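LPXTG cell wall surface protein (Streptococcus gordonii, PDB 4IGB) is anchored to the streptococcal cell wall, and the N-terminal part studied here, made of an N1 domain and an adhesin-related N2 domain, probably projects outward to serve in adhesion. Local coordinates at residues Asp22-Asp27 / Glu254-Gly259; Lys133-Phe138 / Asp163-Lys168; Leu348-Gly353 / Ile389-Lys394. One frame throughout, in Å; residues are numbered along the deposited sequence.

Interaction 1: residues Asp22-Asp27 / Glu254-Gly259; sequences DISTLD and ENNVSG
D22 and N256 meet through their planar ends, set by different first torsions. The carboxylate of D22 lies opposite its main-chain N and beside its carbonyl carbon (chi1 178°); the amide of N256 stands opposite its carbonyl carbon and beside its N, a torsion (chi1 -65°) that places it where it meets both D22 OD1 and I23 N. In the loop after strand 14-19, D22 OD1 closes an Asx turn by accepting the backbone N of S24, 2.9 Å away, and the backbone bond from T25 N to D22 O supports the same turn. Asp suits this place because its short carboxylate reaches just two residues ahead. The same oxygen takes the hydroxyl of S24, OG to D22 OD1 2.7 Å, met on the syn side, and then a third donor from helix 250-256. This donor is ND2 of N256, 2.8 Å from D22 OD1 in an almost straight bond whose oxygen lies in the amide plane. It comes from above the carboxylate, the two flat groups being turned 52° apart.

The other half of the amide is used as well: the backbone N of I23 is 2.7 Å from N256 OD1, in the carbonyl plane and on a lone pair. One Asn thus binds a side-chain acceptor and a main-chain donor together; an amide suits the place because it carries a donor and an acceptor side by side. Its ND2 also has a weak bond to Y252 O, one turn back in the helix.

N255 works differently. Its polar end is held by S251 O and by K195, so toward the loop it offers mainly packing, lying against S24. I23, buried beside L224 of strand 220-226, slides past N256 in the opposite direction. Its CG2 stops 3.9 Å from N255 OD1, and the CB of S24 rests 3.6 Å from N255 ND2.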
loop_
_atom_site.group_PDB
_atom_site.type_symbol
_atom_site.label_atom_id
_atom_site.label_comp_id
_atom_site.label_asym_id
_atom_site.label_seq_id
_atom_site.Cartn_x
_atom_site.Cartn_y
_atom_site.Cartn_z
ATOM N N ASP B 22 8.412 -2.003 15.952
ATOM C CA ASP B 22 7.547 -0.891 16.335
ATOM C C ASP B 22 6.787 -0.351 15.118
ATOM O O ASP B 22 7.334 0.392 14.308
ATOM C CB ASP B 22 8.381 0.215 16.993
ATOM C CG ASP B 22 7.558 1.430 17.366
ATOM O OD1 ASP B 22 6.312 1.406 17.178
ATOM O OD2 ASP B 22 8.163 2.406 17.865
ATOM N N ILE B 23 5.522 -0.723 14.996
ATOM C CA ILE B 23 4.739 -0.329 13.819
ATOM C C ILE B 23 4.615 1.202 13.663
ATOM O O ILE B 23 4.489 1.711 12.548
ATOM C CB ILE B 23 3.363 -1.051 13.808
ATOM C CG1 ILE B 23 3.577 -2.570 13.684
ATOM C CG2 ILE B 23 2.461 -0.531 12.691
ATOM C CD1 ILE B 23 2.269 -3.371 13.605
ATOM N N SER B 24 4.695 1.930 14.776
ATOM C CA SER B 24 4.579 3.390 14.758
ATOM C C SER B 24 5.819 4.094 14.219
ATOM O O SER B 24 5.758 5.269 13.872
ATOM C CB SER B 24 4.277 3.933 16.158
ATOM O OG SER B 24 5.457 3.915 16.945
ATOM N N THR B 25 6.945 3.392 14.147
ATOM C CA THR B 25 8.169 4.014 13.643
ATOM C C THR B 25 8.665 3.415 12.311
ATOM O O THR B 25 9.823 3.603 11.914
ATOM C CB THR B 25 9.307 4.016 14.702
ATOM O OG1 THR B 25 9.565 2.676 15.145
ATOM C CG2 THR B 25 8.924 4.886 15.906
ATOM N N LEU B 26 7.779 2.705 11.624
ATOM C CA LEU B 26 8.058 2.230 10.269
ATOM C C LEU B 26 8.502 3.405 9.409
ATOM O O LEU B 26 8.007 4.513 9.563
ATOM C CB LEU B 26 6.795 1.620 9.660
ATOM C CG LEU B 26 6.551 0.111 9.668
ATOM C CD1 LEU B 26 7.347 -0.595 10.722
ATOM C CD2 LEU B 26 5.056 -0.179 9.801
ATOM N N ASP B 27 9.433 3.163 8.501
ATOM C CA ASP B 27 9.869 4.196 7.577
ATOM C C ASP B 27 9.243 4.000 6.193
ATOM O O ASP B 27 9.874 4.259 5.171
ATOM C CB ASP B 27 11.396 4.176 7.463
ATOM C CG ASP B 27 11.949 5.399 6.766
ATOM O OD1 ASP B 27 11.229 6.420 6.693
ATOM O OD2 ASP B 27 13.111 5.345 6.299
ATOM N N GLU B 254 -1.672 2.779 19.637
ATOM C CA GLU B 254 -2.626 2.745 18.528
ATOM C C GLU B 254 -2.110 1.949 17.331
ATOM O O GLU B 254 -2.886 1.297 16.626
ATOM C CB GLU B 254 -3.026 4.159 18.114
ATOM C CG GLU B 254 -3.867 4.847 19.184
ATOM C CD GLU B 254 -4.203 6.270 18.833
ATOM O OE1 GLU B 254 -3.838 6.702 17.733
ATOM O OE2 GLU B 254 -4.835 6.963 19.655
ATOM N N ASN B 255 -0.802 1.995 17.121
ATOM C CA ASN B 255 -0.154 1.224 16.069
ATOM C C ASN B 255 0.142 -0.203 16.507
ATOM O O ASN B 255 -0.147 -1.161 15.788
ATOM C CB ASN B 255 1.160 1.888 15.670
ATOM C CG ASN B 255 0.959 3.099 14.804
ATOM O OD1 ASN B 255 0.975 3.010 13.571
ATOM N ND2 ASN B 255 0.744 4.245 15.441
ATOM N N ASN B 256 0.733 -0.337 17.690
ATOM C CA ASN B 256 1.221 -1.635 18.153
ATOM C C ASN B 256 0.196 -2.501 18.881
ATOM O O ASN B 256 0.182 -3.718 18.713
ATOM C CB ASN B 256 2.493 -1.449 18.991
ATOM C CG ASN B 256 3.655 -0.898 18.165
ATOM O OD1 ASN B 256 4.050 -1.490 17.157
ATOM N ND2 ASN B 256 4.184 0.255 18.573
ATOM N N VAL B 257 -0.659 -1.882 19.690
ATOM C CA VAL B 257 -1.659 -2.624 20.435
ATOM C C VAL B 257 -2.977 -2.789 19.666
ATOM O O VAL B 257 -3.602 -3.862 19.692
ATOM C CB VAL B 257 -1.957 -1.957 21.792
ATOM C CG1 VAL B 257 -3.172 -2.602 22.441
ATOM C CG2 VAL B 257 -0.722 -2.036 22.714
ATOM N N SER B 258 -3.411 -1.729 18.992
ATOM C CA SER B 258 -4.690 -1.771 18.293
ATOM C C SER B 258 -4.565 -1.515 16.781
ATOM O O SER B 258 -5.536 -1.124 16.141
ATOM C CB SER B 258 -5.663 -0.773 18.916
ATOM O OG SER B 258 -5.178 0.563 18.798
ATOM N N GLY B 259 -3.389 -1.764 16.213
ATOM C CA GLY B 259 -3.183 -1.588 14.783
ATOM C C GLY B 259 -2.352 -2.689 14.149
ATOM O O GLY B 259 -1.914 -3.616 14.826
#

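Interaction 2: residues Lys133-Phe138 / Asp163-Lys168; sequences KSTVEF and DYIMNK
Segments K133-F138 and D163-K168 run across each other, their touching parts 77° apart, so the backbones pair at a single bridge, T135 with I165. The carbonyl oxygen of Y164 accepts two successive amides, S134 N at 2.7 Å from Y164 O and T135 N at 3.1 Å from it. T135 also accepts: M166 N gives to T135 O over 2.7 Å, nearly along the C=O axis. Further along, a water accepts from E137 N and links it to M166 O.

Strand 135-142 lies between strands 68-75 and 149-153 in the antiparallel six-stranded sheet of the N-terminal domain; S134 bonds to V76, just past strand 68-75, and V136 to L74 within it. The loop leading to strand 170-182 crosses strand 135-142 at its start.

K133 marks the first end of the crossing. Its chain bends at chi2 (-50°), letting CD pass 3.6 Å from I165 O before NZ reaches D163. There the ammonium bonds to D163 O at 3.1 Å, from above the carbonyl plane, and makes a longer salt bridge to D163 OD1 at 3.4 Å; a water links NZ, OD1 and I165 O. Lysine suits the place because its methylenes pack along I165 O while the ammonium pairs with D163. T135 sets its OG1 at the edge of the Y164 ring, whose OH is hydrogen-bonded to D48. I165 lays CG2 against E137 N, while M166, extended beyond CG, sets CG against K133 CB and SD 4.2 Å from V136 CG2.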
loop_
_atom_site.group_PDB
_atom_site.type_symbol
_atom_site.label_atom_id
_atom_site.label_comp_id
_atom_site.label_asym_id
_atom_site.label_seq_id
_atom_site.Cartn_x
_atom_site.Cartn_y
_atom_site.Cartn_z
ATOM N N LYS B 133 -32.474 16.356 11.223
ATOM C CA LYS B 133 -31.472 15.356 10.848
ATOM C C LYS B 133 -31.926 14.547 9.639
ATOM O O LYS B 133 -33.038 14.016 9.624
ATOM C CB LYS B 133 -31.169 14.411 12.009
ATOM C CG LYS B 133 -30.741 15.086 13.296
ATOM C CD LYS B 133 -29.631 16.082 13.073
ATOM C CE LYS B 133 -29.016 16.465 14.402
ATOM N NZ LYS B 133 -28.195 17.703 14.311
ATOM N N SER B 134 -31.067 14.443 8.627
ATOM C CA SER B 134 -31.444 13.750 7.393
ATOM C C SER B 134 -30.335 12.904 6.764
ATOM O O SER B 134 -30.588 12.169 5.809
ATOM C CB SER B 134 -31.946 14.748 6.350
ATOM O OG SER B 134 -30.902 15.624 5.959
ATOM N N THR B 135 -29.114 13.002 7.277
ATOM C CA THR B 135 -28.023 12.239 6.686
ATOM C C THR B 135 -27.217 11.480 7.730
ATOM O O THR B 135 -27.373 11.697 8.938
ATOM C CB THR B 135 -27.076 13.136 5.871
ATOM O OG1 THR B 135 -26.325 13.969 6.762
ATOM C CG2 THR B 135 -27.848 14.002 4.884
ATOM N N VAL B 136 -26.362 10.577 7.256
ATOM C CA VAL B 136 -25.486 9.817 8.132
ATOM C C VAL B 136 -24.052 9.935 7.611
ATOM O O VAL B 136 -23.804 9.867 6.404
ATOM C CB VAL B 136 -25.925 8.332 8.218
ATOM C CG1 VAL B 136 -24.882 7.489 8.922
ATOM C CG2 VAL B 136 -27.278 8.205 8.919
ATOM N N GLU B 137 -23.114 10.125 8.528
ATOM C CA GLU B 137 -21.704 10.275 8.196
ATOM C C GLU B 137 -21.116 8.956 7.682
ATOM O O GLU B 137 -21.438 7.888 8.201
ATOM C CB GLU B 137 -20.953 10.720 9.454
ATOM C CG GLU B 137 -19.468 10.986 9.255
ATOM C CD GLU B 137 -19.192 12.310 8.550
ATOM O OE1 GLU B 137 -19.992 13.264 8.694
ATOM O OE2 GLU B 137 -18.166 12.393 7.839
ATOM N N PHE B 138 -20.253 9.014 6.673
ATOM C CA PHE B 138 -19.485 7.815 6.332
ATOM C C PHE B 138 -18.018 8.042 5.979
ATOM O O PHE B 138 -17.212 7.127 6.104
ATOM C CB PHE B 138 -20.185 6.968 5.254
ATOM C CG PHE B 138 -20.068 7.513 3.861
ATOM C CD1 PHE B 138 -19.119 7.008 2.987
ATOM C CD2 PHE B 138 -20.928 8.515 3.410
ATOM C CE1 PHE B 138 -19.020 7.498 1.693
ATOM C CE2 PHE B 138 -20.824 9.012 2.121
ATOM C CZ PHE B 138 -19.882 8.501 1.258
ATOM N N ASP B 163 -25.663 21.024 9.890
ATOM C CA ASP B 163 -25.962 20.348 11.143
ATOM C C ASP B 163 -27.184 19.452 10.989
ATOM O O ASP B 163 -28.115 19.518 11.790
ATOM C CB ASP B 163 -26.195 21.372 12.253
ATOM C CG ASP B 163 -26.162 20.755 13.637
ATOM O OD1 ASP B 163 -25.480 19.725 13.815
ATOM O OD2 ASP B 163 -26.819 21.301 14.545
ATOM N N TYR B 164 -27.179 18.617 9.956
ATOM C CA TYR B 164 -28.297 17.713 9.710
ATOM C C TYR B 164 -27.869 16.246 9.703
ATOM O O TYR B 164 -28.559 15.390 9.148
ATOM C CB TYR B 164 -29.031 18.085 8.411
ATOM C CG TYR B 164 -28.103 18.442 7.285
ATOM C CD1 TYR B 164 -27.394 17.452 6.612
ATOM C CD2 TYR B 164 -27.913 19.768 6.901
ATOM C CE1 TYR B 164 -26.521 17.766 5.578
ATOM C CE2 TYR B 164 -27.047 20.095 5.872
ATOM C CZ TYR B 164 -26.351 19.084 5.210
ATOM O OH TYR B 164 -25.481 19.381 4.185
ATOM N N ILE B 165 -26.735 15.958 10.332
ATOM C CA ILE B 165 -26.219 14.593 10.377
ATOM C C ILE B 165 -26.674 13.865 11.634
ATOM O O ILE B 165 -26.508 14.365 12.743
ATOM C CB ILE B 165 -24.688 14.559 10.306
ATOM C CG1 ILE B 165 -24.176 15.527 9.232
ATOM C CG2 ILE B 165 -24.203 13.140 10.019
ATOM C CD1 ILE B 165 -22.678 15.732 9.259
ATOM N N MET B 166 -27.242 12.675 11.460
ATOM C CA MET B 166 -27.742 11.886 12.583
ATOM C C MET B 166 -26.631 11.347 13.471
ATOM O O MET B 166 -25.618 10.851 12.975
ATOM C CB MET B 166 -28.559 10.701 12.072
ATOM C CG MET B 166 -29.803 11.086 11.339
ATOM S SD MET B 166 -30.732 9.613 10.861
ATOM C CE MET B 166 -32.122 10.421 10.071
ATOM N N ASN B 167 -26.834 11.439 14.784
ATOM C CA ASN B 167 -25.931 10.828 15.749
ATOM C C ASN B 167 -26.481 9.512 16.276
ATOM O O ASN B 167 -27.613 9.445 16.752
ATOM C CB ASN B 167 -25.678 11.765 16.933
ATOM C CG ASN B 167 -24.926 13.009 16.532
ATOM O OD1 ASN B 167 -25.532 14.021 16.162
ATOM N ND2 ASN B 167 -23.597 12.949 16.614
ATOM N N LYS B 168 -25.671 8.468 16.193
ATOM C CA LYS B 168 -26.013 7.207 16.829
ATOM C C LYS B 168 -27.337 6.671 16.336
ATOM O O LYS B 168 -28.111 6.116 17.118
ATOM C CB LYS B 168 -26.069 7.379 18.351
ATOM C CG LYS B 168 -24.763 7.838 18.964
ATOM C CD LYS B 168 -24.965 8.253 20.420
ATOM C CE LYS B 168 -23.683 8.782 21.026
ATOM N NZ LYS B 168 -23.931 9.315 22.392
HETATM O O HOH W 1 -25.798 17.100 12.936
HETATM O O HOH W 2 -23.731 9.655 11.334
#

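Interaction 3: residues Leu348-Gly353 / Ile389-Lys394; sequences LKVESG and IIITYK
L348 faces Y393 in a non-hydrogen-bonded pair of the antiparallel strands 343-352 and 389-397. Its CG sits between the backbone N and the carbonyl carbon (chi1 66°), which lays the branched end alongside the tyrosine; CD2 comes to 3.7 Å from Y393 CE1, obliquely to the ring. The other methyl, CD1, leans toward I391 CG2, which lies over one face of the ring, offset toward its rim.

K349 turns to the other face of the sheet. Its N bonds to T392 O and its O receives T392 N, the two bonds closing the ring of a hydrogen-bonded pair, while the extended chain runs beside the threonine, CG 4.0 Å from T392 CB. Lysine fits here because its methylenes can cover a neighbour while the ammonium stays at the surface.

V350 returns to the side of L348. Its CG1 meets I389 CG2 at 3.6 Å and I391 CG1 at 4.2 Å, branched groups that suit an extended backbone. On this inner face of the N2 domain V350 packs on Y363, I389 and I391 on M335, and L348 and I391 on V374, a layering consistent with the beta sandwiches of the adhesin clan.

E351 again faces outward and makes the second hydrogen-bonded pair: E351 N to I390 O is 2.8 Å, I390 N to E351 O 2.7 Å. A water bridges E351 OE1, I390 O and T392 OG1, lying 2.6 Å from the threonine OG1. S352 ends the strand with OG bonded to D388 O.

The chemistry divides by face: aliphatic and aromatic groups join the strands to the domain core, whereas the outer face is mixed, I390 packing on K314 and T316 among the charged and hydroxyl groups of K349, E351 and T392, which water can reach.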
loop_
_atom_site.group_PDB
_atom_site.type_symbol
_atom_site.label_atom_id
_atom_site.label_comp_id
_atom_site.label_asym_id
_atom_site.label_seq_id
_atom_site.Cartn_x
_atom_site.Cartn_y
_atom_site.Cartn_z
ATOM N N LEU B 348 29.282 -13.319 -14.568
ATOM C CA LEU B 348 29.093 -12.209 -13.634
ATOM C C LEU B 348 29.752 -12.499 -12.294
ATOM O O LEU B 348 30.022 -13.654 -11.965
ATOM C CB LEU B 348 27.600 -11.951 -13.402
ATOM C CG LEU B 348 26.844 -13.071 -12.694
ATOM C CD1 LEU B 348 27.102 -13.049 -11.190
ATOM C CD2 LEU B 348 25.356 -12.940 -12.959
ATOM N N LYS B 349 29.955 -11.453 -11.501
ATOM C CA LYS B 349 30.442 -11.616 -10.138
ATOM C C LYS B 349 29.594 -10.756 -9.202
ATOM O O LYS B 349 29.001 -9.759 -9.623
ATOM C CB LYS B 349 31.930 -11.237 -10.026
ATOM C CG LYS B 349 32.209 -9.745 -10.128
ATOM C CD LYS B 349 33.687 -9.405 -9.877
ATOM C CE LYS B 349 33.992 -7.954 -10.284
ATOM N NZ LYS B 349 35.459 -7.604 -10.215
ATOM N N VAL B 350 29.543 -11.153 -7.940
ATOM C CA VAL B 350 28.715 -10.489 -6.943
ATOM C C VAL B 350 29.587 -10.108 -5.755
ATOM O O VAL B 350 30.295 -10.955 -5.216
ATOM C CB VAL B 350 27.609 -11.433 -6.440
ATOM C CG1 VAL B 350 26.668 -10.706 -5.494
ATOM C CG2 VAL B 350 26.837 -12.059 -7.626
ATOM N N GLU B 351 29.553 -8.837 -5.365
ATOM C CA GLU B 351 30.359 -8.343 -4.249
ATOM C C GLU B 351 29.472 -7.604 -3.268
ATOM O O GLU B 351 28.463 -7.019 -3.657
ATOM C CB GLU B 351 31.406 -7.341 -4.735
ATOM C CG GLU B 351 32.349 -7.847 -5.810
ATOM C CD GLU B 351 33.168 -6.733 -6.432
ATOM O OE1 GLU B 351 32.583 -5.885 -7.142
ATOM O OE2 GLU B 351 34.398 -6.700 -6.213
ATOM N N SER B 352 29.870 -7.607 -2.002
ATOM C CA SER B 352 29.209 -6.805 -0.986
ATOM C C SER B 352 30.162 -6.580 0.184
ATOM O O SER B 352 30.790 -7.517 0.671
ATOM C CB SER B 352 27.945 -7.495 -0.490
ATOM O OG SER B 352 27.217 -6.632 0.366
ATOM N N GLY B 353 30.275 -5.334 0.622
ATOM C CA GLY B 353 31.112 -5.017 1.765
ATOM C C GLY B 353 32.560 -5.395 1.539
ATOM O O GLY B 353 33.227 -5.862 2.457
ATOM N N ILE B 389 24.694 -4.710 -2.487
ATOM C CA ILE B 389 25.167 -5.857 -3.248
ATOM C C ILE B 389 25.501 -5.348 -4.632
ATOM O O ILE B 389 24.721 -4.611 -5.216
ATOM C CB ILE B 389 24.098 -6.948 -3.322
ATOM C CG1 ILE B 389 23.749 -7.404 -1.900
ATOM C CG2 ILE B 389 24.549 -8.088 -4.239
ATOM C CD1 ILE B 389 22.628 -8.418 -1.823
ATOM N N ILE B 390 26.676 -5.711 -5.136
ATOM C CA ILE B 390 27.157 -5.191 -6.408
ATOM C C ILE B 390 27.325 -6.345 -7.369
ATOM O O ILE B 390 28.086 -7.275 -7.098
ATOM C CB ILE B 390 28.544 -4.536 -6.271
ATOM C CG1 ILE B 390 28.631 -3.677 -5.008
ATOM C CG2 ILE B 390 28.903 -3.752 -7.515
ATOM C CD1 ILE B 390 27.615 -2.613 -4.941
ATOM N N ILE B 391 26.635 -6.291 -8.502
ATOM C CA ILE B 391 26.760 -7.368 -9.474
ATOM C C ILE B 391 27.336 -6.823 -10.757
ATOM O O ILE B 391 26.819 -5.855 -11.321
ATOM C CB ILE B 391 25.415 -8.032 -9.781
ATOM C CG1 ILE B 391 24.754 -8.515 -8.493
ATOM C CG2 ILE B 391 25.598 -9.151 -10.794
ATOM C CD1 ILE B 391 23.412 -9.118 -8.714
ATOM N N THR B 392 28.413 -7.450 -11.217
ATOM C CA THR B 392 29.046 -7.027 -12.454
ATOM C C THR B 392 28.846 -8.084 -13.541
ATOM O O THR B 392 29.294 -9.212 -13.397
ATOM C CB THR B 392 30.539 -6.750 -12.214
ATOM O OG1 THR B 392 30.653 -5.800 -11.148
ATOM C CG2 THR B 392 31.185 -6.176 -13.461
ATOM N N TYR B 393 28.163 -7.707 -14.619
ATOM C CA TYR B 393 27.852 -8.637 -15.700
ATOM C C TYR B 393 28.732 -8.380 -16.906
ATOM O O TYR B 393 28.736 -7.278 -17.463
ATOM C CB TYR B 393 26.401 -8.475 -16.154
ATOM C CG TYR B 393 25.346 -8.517 -15.062
ATOM C CD1 TYR B 393 24.668 -9.692 -14.770
ATOM C CD2 TYR B 393 24.989 -7.366 -14.364
ATOM C CE1 TYR B 393 23.675 -9.723 -13.808
ATOM C CE2 TYR B 393 23.991 -7.393 -13.394
ATOM C CZ TYR B 393 23.342 -8.571 -13.122
ATOM O OH TYR B 393 22.352 -8.610 -12.163
ATOM N N LYS B 394 29.468 -9.396 -17.323
ATOM C CA LYS B 394 30.248 -9.308 -18.540
ATOM C C LYS B 394 29.433 -9.862 -19.705
ATOM O O LYS B 394 28.961 -10.998 -19.653
ATOM C CB LYS B 394 31.552 -10.104 -18.391
ATOM C CG LYS B 394 32.558 -9.492 -17.426
ATOM C CD LYS B 394 33.830 -10.341 -17.350
ATOM C CE LYS B 394 34.909 -9.671 -16.507
ATOM N NZ LYS B 394 36.123 -10.527 -16.355
HETATM O O HOH W 3 30.521 -7.072 -8.872
#

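Overall arrangement
Interactions 1 and 2 lie in the N-terminal domain, with 133-138 and 163-168 nested inside the chain loop closed by interaction 1; their nearest atoms are about 17 Å apart. Interaction 3 sits in the N2 domain, about 62 Å from interaction 2 between centres and on the opposite side of the chain's centre. The three share no helix or strand. Both N-terminal contacts are buried and irregular: interaction 1 ties a loop to a helix through a side-chain amide bound to a carboxylate and a main-chain N, interaction 2 crosses a loop over a strand using main-chain bonds and a lysine. Interaction 3 is partly buried, a regular strand pairing with a hydrophobic inner and a mostly polar outer side.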